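Local coordinates for protein putative retaining b-glycosidase (Saccharophagus degradans, PDB 5A95) that hydrolyses mixed-linkage beta-glucans as a family 5 glycoside hydrolase, probably by a retaining mechanism, at residues A[300-304]-A[305-309]; A[310-313]-A[314-318]; A[352-355]-A[356-360]. The protein carries 1 engineered substitution. All coordinates share one frame; numbering follows the deposited sequence.

Contact 1 of 3, residues A[300-304]-A[305-309]. With BGC (beta-D-glucopyranose), chain D.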
loop_
_atom_site.group_PDB
_atom_site.type_symbol
_atom_site.label_atom_id
_atom_site.label_comp_id
_atom_site.label_asym_id
_atom_site.label_seq_id
_atom_site.Cartn_x
_atom_site.Cartn_y
_atom_site.Cartn_z
ATOM N N TYR A 300 27.961 -7.939 27.213
ATOM C CA TYR A 300 26.638 -7.359 27.241
ATOM C C TYR A 300 25.980 -7.366 25.859
ATOM O O TYR A 300 26.497 -6.833 24.867
ATOM C CB TYR A 300 26.672 -5.939 27.851
ATOM C CG TYR A 300 25.313 -5.282 27.820
ATOM C CD1 TYR A 300 24.343 -5.584 28.761
ATOM C CD2 TYR A 300 24.990 -4.366 26.829
ATOM C CE1 TYR A 300 23.077 -4.992 28.701
ATOM C CE2 TYR A 300 23.734 -3.784 26.762
ATOM C CZ TYR A 300 22.788 -4.100 27.695
ATOM O OH TYR A 300 21.541 -3.511 27.647
ATOM N N GLY A 301 24.852 -8.031 25.778
ATOM C CA GLY A 301 24.105 -8.115 24.551
ATOM C C GLY A 301 24.757 -8.835 23.394
ATOM O O GLY A 301 24.355 -8.664 22.279
ATOM N N ALA A 302 25.759 -9.677 23.663
ATOM C CA ALA A 302 26.522 -10.323 22.609
ATOM C C ALA A 302 25.695 -11.245 21.714
ATOM O O ALA A 302 24.918 -12.061 22.196
ATOM C CB ALA A 302 27.683 -11.102 23.231
ATOM N N HIS A 303 25.894 -11.128 20.412
ATOM C CA HIS A 303 25.169 -11.878 19.412
ATOM C C HIS A 303 25.964 -11.838 18.099
ATOM O O HIS A 303 26.724 -10.910 17.883
ATOM C CB HIS A 303 23.799 -11.227 19.167
ATOM C CG HIS A 303 23.873 -9.770 18.800
ATOM N ND1 HIS A 303 23.992 -8.763 19.742
ATOM C CD2 HIS A 303 23.827 -9.146 17.596
ATOM C CE1 HIS A 303 24.012 -7.588 19.141
ATOM N NE2 HIS A 303 23.913 -7.792 17.836
ATOM N N ILE A 304 25.804 -12.843 17.237
ATOM C CA ILE A 304 26.342 -12.789 15.866
ATOM C C ILE A 304 25.564 -11.664 15.167
ATOM O O ILE A 304 24.345 -11.587 15.327
ATOM C CB ILE A 304 26.152 -14.148 15.149
ATOM C CG1 ILE A 304 26.940 -15.260 15.869
ATOM C CG2 ILE A 304 26.560 -14.098 13.690
ATOM C CD1 ILE A 304 26.525 -16.675 15.503
ATOM N N PRO A 305 26.248 -10.786 14.395
ATOM C CA PRO A 305 27.633 -10.876 13.956
ATOM C C PRO A 305 28.603 -9.924 14.656
ATOM O O PRO A 305 29.605 -9.512 14.046
ATOM C CB PRO A 305 27.516 -10.495 12.484
ATOM C CG PRO A 305 26.529 -9.371 12.510
ATOM C CD PRO A 305 25.513 -9.802 13.567
ATOM N N VAL A 306 28.343 -9.547 15.910
ATOM C CA VAL A 306 29.123 -8.521 16.587
ATOM C C VAL A 306 30.103 -9.044 17.648
ATOM O O VAL A 306 30.743 -8.241 18.331
ATOM C CB VAL A 306 28.226 -7.422 17.226
ATOM C CG1 VAL A 306 27.309 -6.836 16.157
ATOM C CG2 VAL A 306 27.399 -7.929 18.408
ATOM N N LYS A 307 30.263 -10.361 17.750
ATOM C CA LYS A 307 31.151 -10.937 18.753
ATOM C C LYS A 307 32.588 -10.942 18.270
ATOM O O LYS A 307 32.847 -11.318 17.135
ATOM C CB LYS A 307 30.744 -12.371 19.087
ATOM C CG LYS A 307 29.353 -12.557 19.673
ATOM C CD LYS A 307 29.114 -14.044 19.973
ATOM C CE LYS A 307 27.853 -14.269 20.765
ATOM N NZ LYS A 307 27.746 -15.715 21.073
ATOM N N ASP A 308 33.509 -10.546 19.134
ATOM C CA ASP A 308 34.932 -10.526 18.792
ATOM C C ASP A 308 35.755 -10.409 20.052
ATOM O O ASP A 308 35.285 -9.880 21.060
ATOM C CB ASP A 308 35.261 -9.362 17.856
ATOM C CG ASP A 308 36.634 -9.497 17.210
ATOM O OD1 ASP A 308 36.738 -10.314 16.271
ATOM O OD2 ASP A 308 37.567 -8.791 17.641
ATOM N N ASP A 309 37.007 -10.863 19.977
ATOM C CA ASP A 309 37.940 -10.733 21.096
ATOM C C ASP A 309 38.611 -9.361 21.245
ATOM O O ASP A 309 39.330 -9.119 22.229
ATOM C CB ASP A 309 39.005 -11.860 21.087
ATOM C CG ASP A 309 39.939 -11.836 19.896
ATOM O OD1 ASP A 309 40.027 -10.809 19.188
ATOM O OD2 ASP A 309 40.649 -12.845 19.704
HETATM C C2 BGC D . 20.873 -3.255 13.402
HETATM C C3 BGC D . 20.843 -2.554 14.758
HETATM C C4 BGC D . 21.174 -3.567 15.860
HETATM C C5 BGC D . 22.496 -4.245 15.555
HETATM C C6 BGC D . 22.897 -5.241 16.616
HETATM C C1 BGC D . 22.067 -4.184 13.205
HETATM O O1 BGC D . 21.845 -5.159 12.218
HETATM O O2 BGC D . 20.787 -2.250 12.324
HETATM O O3 BGC D . 19.536 -1.911 14.893
HETATM O O4 BGC D . 21.235 -3.039 17.193
HETATM O O5 BGC D . 22.305 -4.973 14.345
HETATM O O6 BGC D . 24.035 -5.920 16.082
#
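In the glycan pocket of this family 5 enzyme, His303 presents its imidazole to a bound glucose while Val306, three residues on, lies against the ring. One edge of the imidazole does the binding: NE2 meets O6 of the sugar at 2.6 Å along a nearly straight hydrogen bond (174°), and either partner could be the donor. Elsewhere on the rim of the ring, ND1 donates to Gly301 O, 2.6 Å away and in the ring plane, which fixes the ring's rotation. Val306 CG2 sits over the centre of one face, 3.5 Å from the centroid, as a CH-pi contact. The other methyl, Val306 CG1, reaches the sugar itself, 3.4 Å from O6. What brings the two residues together is a type VI beta turn closed by Val306 N donating to His303 O at 2.9 Å, with the cis peptide Ile304-Pro305 at its corner. That bend is tight: Ile304 CG2 is pressed to 3.4 Å from Pro305 CA. In the fold, the turn belongs to the long loop between strand 287-289 and helix 312-323, at the mouth of the (beta/alpha)8 barrel. His303 CG stands between its own backbone N and carbonyl carbon (chi1 55°), which folds the ring back over Val306 and toward the pocket. The extended chain of Lys307 runs back along the preceding backbone and brings CE to 4.0 Å from Ala302 CB. Tyr300 OH makes a weak hydrogen bond to O3 of another glucose unit, and Glu189, His142 and Asn188 also hydrogen-bond bound glucose.

Contact 2 of 3, residues A[310-313]-A[314-318]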
loop_
_atom_site.group_PDB
_atom_site.type_symbol
_atom_site.label_atom_id
_atom_site.label_comp_id
_atom_site.label_asym_id
_atom_site.label_seq_id
_atom_site.Cartn_x
_atom_site.Cartn_y
_atom_site.Cartn_z
ATOM N N GLY A 310 38.363 -8.480 20.278
ATOM C CA GLY A 310 38.950 -7.145 20.267
ATOM C C GLY A 310 39.946 -6.910 19.167
ATOM O O GLY A 310 40.191 -5.761 18.806
ATOM N N SER A 311 40.510 -7.982 18.595
ATOM C CA SER A 311 41.452 -7.831 17.487
ATOM C C SER A 311 40.835 -7.150 16.277
ATOM O O SER A 311 41.526 -6.540 15.477
ATOM C CB SER A 311 42.072 -9.199 17.115
ATOM O OG SER A 311 41.061 -10.139 16.804
ATOM N N TYR A 312 39.525 -7.250 16.137
ATOM C CA TYR A 312 38.834 -6.555 15.061
ATOM C C TYR A 312 39.005 -5.053 15.075
ATOM O O TYR A 312 39.040 -4.442 14.005
ATOM C CB TYR A 312 37.372 -6.892 15.130
ATOM C CG TYR A 312 36.387 -5.981 14.434
ATOM C CD1 TYR A 312 36.082 -6.117 13.100
ATOM C CD2 TYR A 312 35.692 -5.039 15.174
ATOM C CE1 TYR A 312 35.100 -5.339 12.514
ATOM C CE2 TYR A 312 34.701 -4.282 14.616
ATOM C CZ TYR A 312 34.400 -4.432 13.284
ATOM O OH TYR A 312 33.384 -3.674 12.762
ATOM N N GLY A 313 39.075 -4.431 16.257
ATOM C CA GLY A 313 39.125 -2.984 16.306
ATOM C C GLY A 313 40.305 -2.430 15.513
ATOM O O GLY A 313 40.144 -1.632 14.585
ATOM N N PRO A 314 41.524 -2.863 15.876
ATOM C CA PRO A 314 42.682 -2.363 15.152
ATOM C C PRO A 314 42.641 -2.710 13.668
ATOM O O PRO A 314 43.088 -1.927 12.847
ATOM C CB PRO A 314 43.864 -3.026 15.880
ATOM C CG PRO A 314 43.361 -3.203 17.301
ATOM C CD PRO A 314 41.884 -3.511 17.154
ATOM N N ARG A 315 42.113 -3.889 13.352
ATOM C CA ARG A 315 42.024 -4.307 11.953
ATOM C C ARG A 315 41.111 -3.411 11.130
ATOM O O ARG A 315 41.506 -2.935 10.059
ATOM C CB ARG A 315 41.526 -5.728 11.820
ATOM C CG ARG A 315 42.520 -6.768 12.135
ATOM C CD ARG A 315 42.115 -8.117 11.556
ATOM N NE ARG A 315 43.103 -9.016 12.075
ATOM C CZ ARG A 315 42.890 -9.985 12.952
ATOM N NH1 ARG A 315 41.697 -10.199 13.405
ATOM N NH2 ARG A 315 43.914 -10.727 13.357
ATOM N N ILE A 316 39.893 -3.186 11.606
ATOM C CA ILE A 316 38.947 -2.398 10.835
ATOM C C ILE A 316 39.394 -0.935 10.720
ATOM O O ILE A 316 39.231 -0.299 9.681
ATOM C CB ILE A 316 37.503 -2.550 11.366
ATOM C CG1 ILE A 316 36.473 -2.020 10.374
ATOM C CG2 ILE A 316 37.274 -1.861 12.707
ATOM C CD1 ILE A 316 36.450 -2.711 9.049
ATOM N N VAL A 317 40.008 -0.399 11.781
ATOM C CA VAL A 317 40.524 0.951 11.724
ATOM C C VAL A 317 41.699 1.074 10.732
ATOM O O VAL A 317 41.740 2.001 9.934
ATOM C CB VAL A 317 40.902 1.447 13.134
ATOM C CG1 VAL A 317 41.731 2.710 13.094
ATOM C CG2 VAL A 317 39.627 1.686 13.934
ATOM N N LYS A 318 42.629 0.130 10.775
ATOM C CA LYS A 318 43.757 0.119 9.839
ATOM C C LYS A 318 43.243 0.054 8.407
ATOM O O LYS A 318 43.700 0.777 7.535
ATOM C CB LYS A 318 44.679 -1.075 10.139
ATOM C CG LYS A 318 45.880 -1.212 9.217
ATOM C CD LYS A 318 46.969 -2.105 9.816
ATOM C CE LYS A 318 48.271 -2.012 9.021
ATOM N NZ LYS A 318 48.464 -3.252 8.261
HETATM O O HOH W 1 41.945 -12.522 15.024
#
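Ile316 N donates to Tyr312 O at 2.8 Å and Val317 N to Gly313 O at 3.1 Å, the i to i+4 ladder of an alpha helix in its opening turn, while the bond from Arg315 N to Ser311 O is long and weak. Pro314 brings no N-H to this turn, and its CD packs 3.3 Å from Gly310 O, a carbonyl that already accepts from Gly313 N. Tyr312 and Ile316 point the same way from the helix. The methyl CG2 of Ile316 lies over one face of the phenol ring, toward its rim, 4.0 Å from the centroid in a CH-pi contact, and CB closes on the ring atom CE1 at 3.9 Å. With CG anti to the backbone N (chi1 161°), the ring swings along the helix to meet that branch; its hydroxyl is bonded to Pro255 O and Gly293 N. Putting a leucine here would probably leave both of those backbone groups without their mate and take the flat surface from under the Ile316 methyl. On another side of the turn, Arg315 stretches back past Ser311 O, and water 1 bridges the two side chains, accepting from Arg315 NH1 at 2.8 Å in the guanidinium plane and donating to Ser311 OG at 3.1 Å. The main polar partners lie elsewhere: Arg315 NE forms a salt bridge with Asp267, and Ser311 OG bonds Asp309. Helix 312-323 links barrel strands 287-289 and 326-329, flanked by helix 267-279 at Tyr312, Arg315 and Ile316, through Trp274, and by helix 350-363 at Pro314 and Val317.

Contact 3 of 3, residues A[352-355]-A[356-360]; sequences GAFF and KQVML
Val358 CG2 rests over one face of the Phe354 ring, displaced toward the rim, 4.1 Å from the centroid and 21° off the normal, a CH-pi contact one helical turn apart. The ring atom nearest to that methyl is Phe354 CZ, at 3.9 Å. Phe354 holds its CG anti to the backbone N (chi1 170°), whereas CG2 of Val358 is the branch beside its own backbone N, and the two side chains meet at a slant. Phe355 and Met359 repeat the i to i+4 spacing more loosely: the methionine chain bends at its last torsion (chi3 -64°), turning CE back to 4.5 Å from Phe355 CB. The two phenylalanines also touch each other, with Phe354 CD2 standing over the centre of the Phe355 ring. Behind these side chains runs the helix ladder, in which Val358 N donates to Phe354 O at 3.2 Å and Met359 N to Phe355 O at 2.8 Å. Phe354 O is gripped twice, since water 2 also donates to it at 3.0 Å. The same water gives its second hydrogen to Gln357 OE1, 2.9 Å away, tying the extended glutamine to the preceding turn. Farther out, Phe354, Phe355 and Val358 all pack on Val317 of helix 312-323, while Val358 and Met359 reach Tyr327 and Phe355 reaches Val329. Lys356 leaves on another side of the helix for a cation-pi contact with Trp97. Helix 350-363 thus lies outside the eighth parallel strand, 326-329, as the closing helix of the (beta/alpha)8 barrel of family 5 glycoside hydrolases.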
loop_
_atom_site.group_PDB
_atom_site.type_symbol
_atom_site.label_atom_id
_atom_site.label_comp_id
_atom_site.label_asym_id
_atom_site.label_seq_id
_atom_site.Cartn_x
_atom_site.Cartn_y
_atom_site.Cartn_z
ATOM N N GLY A 352 34.131 1.211 23.124
ATOM C CA GLY A 352 34.055 2.642 23.294
ATOM C C GLY A 352 35.396 3.292 23.562
ATOM O O GLY A 352 35.749 4.272 22.907
ATOM N N ALA A 353 36.167 2.724 24.492
ATOM C CA ALA A 353 37.478 3.276 24.795
ATOM C C ALA A 353 38.383 3.201 23.565
ATOM O O ALA A 353 39.153 4.118 23.296
ATOM C CB ALA A 353 38.123 2.538 25.957
ATOM N N PHE A 354 38.310 2.077 22.851
ATOM C CA PHE A 354 39.131 1.879 21.672
ATOM C C PHE A 354 38.832 2.980 20.637
ATOM O O PHE A 354 39.733 3.679 20.151
ATOM C CB PHE A 354 38.912 0.480 21.090
ATOM C CG PHE A 354 39.563 0.311 19.742
ATOM C CD1 PHE A 354 40.949 0.174 19.648
ATOM C CD2 PHE A 354 38.828 0.427 18.571
ATOM C CE1 PHE A 354 41.572 0.078 18.434
ATOM C CE2 PHE A 354 39.459 0.356 17.352
ATOM C CZ PHE A 354 40.816 0.180 17.286
ATOM N N PHE A 355 37.560 3.147 20.282
ATOM C CA PHE A 355 37.226 4.083 19.232
ATOM C C PHE A 355 37.388 5.529 19.688
ATOM O O PHE A 355 37.690 6.403 18.897
ATOM C CB PHE A 355 35.812 3.835 18.712
ATOM C CG PHE A 355 35.701 2.657 17.783
ATOM C CD1 PHE A 355 36.326 2.700 16.548
ATOM C CD2 PHE A 355 35.000 1.529 18.127
ATOM C CE1 PHE A 355 36.235 1.629 15.684
ATOM C CE2 PHE A 355 34.892 0.456 17.255
ATOM C CZ PHE A 355 35.510 0.518 16.042
ATOM N N LYS A 356 37.199 5.768 20.982
ATOM C CA LYS A 356 37.388 7.101 21.499
ATOM C C LYS A 356 38.833 7.580 21.228
ATOM O O LYS A 356 39.081 8.690 20.779
ATOM C CB LYS A 356 37.134 7.130 23.015
ATOM C CG LYS A 356 37.122 8.513 23.607
ATOM C CD LYS A 356 36.757 8.445 25.068
ATOM C CE LYS A 356 36.622 9.829 25.681
ATOM N NZ LYS A 356 36.139 9.723 27.089
ATOM N N GLN A 357 39.795 6.715 21.547
ATOM C CA GLN A 357 41.197 7.037 21.309
ATOM C C GLN A 357 41.483 7.262 19.832
ATOM O O GLN A 357 42.162 8.198 19.457
ATOM C CB GLN A 357 42.078 5.927 21.888
ATOM C CG GLN A 357 43.576 6.136 21.727
ATOM C CD GLN A 357 44.397 5.164 22.579
ATOM O OE1 GLN A 357 44.135 3.975 22.619
ATOM N NE2 GLN A 357 45.390 5.688 23.281
ATOM N N VAL A 358 40.938 6.400 18.982
ATOM C CA VAL A 358 41.112 6.525 17.536
ATOM C C VAL A 358 40.569 7.851 17.027
ATOM O O VAL A 358 41.231 8.561 16.280
ATOM C CB VAL A 358 40.422 5.342 16.813
ATOM C CG1 VAL A 358 40.315 5.572 15.313
ATOM C CG2 VAL A 358 41.150 4.038 17.110
ATOM N N MET A 359 39.351 8.199 17.459
ATOM C CA MET A 359 38.728 9.420 16.959
ATOM C C MET A 359 39.415 10.668 17.501
ATOM O O MET A 359 39.596 11.639 16.769
ATOM C CB MET A 359 37.237 9.441 17.280
ATOM C CG MET A 359 36.486 8.364 16.527
ATOM S SD MET A 359 34.676 8.405 16.701
ATOM C CE MET A 359 34.479 8.081 18.459
ATOM N N LEU A 360 39.816 10.642 18.767
ATOM C CA LEU A 360 40.534 11.796 19.314
ATOM C C LEU A 360 41.862 12.018 18.574
ATOM O O LEU A 360 42.251 13.167 18.293
ATOM C CB LEU A 360 40.780 11.643 20.813
ATOM C CG LEU A 360 39.542 11.864 21.682
ATOM C CD1 LEU A 360 39.775 11.344 23.088
ATOM C CD2 LEU A 360 39.132 13.320 21.715
HETATM O O HOH W 2 42.614 2.875 20.355
#

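Contact 1 and contact 2 are consecutive along the chain, their centres about 15 Å apart: the sugar-binding loop runs straight into helix 312-323. Asp308 ties the two together at the junction, its OD2 accepting from the backbone N of both Gly310 and Tyr312. Contacts 2 and 3, with centres about 12 Å apart, pack directly, Phe354 CZ lying 3.2 Å from Gly313 C and Val317 CG2 reaching Phe355 CE1 at 3.8 Å. Contact 3 does not touch contact 1; their nearest atoms are about 9 Å apart. Distance from bound glucose grows accordingly: His303 bonds it, the Tyr312 side chain is about 10 Å away and that of Phe355 about 13 Å.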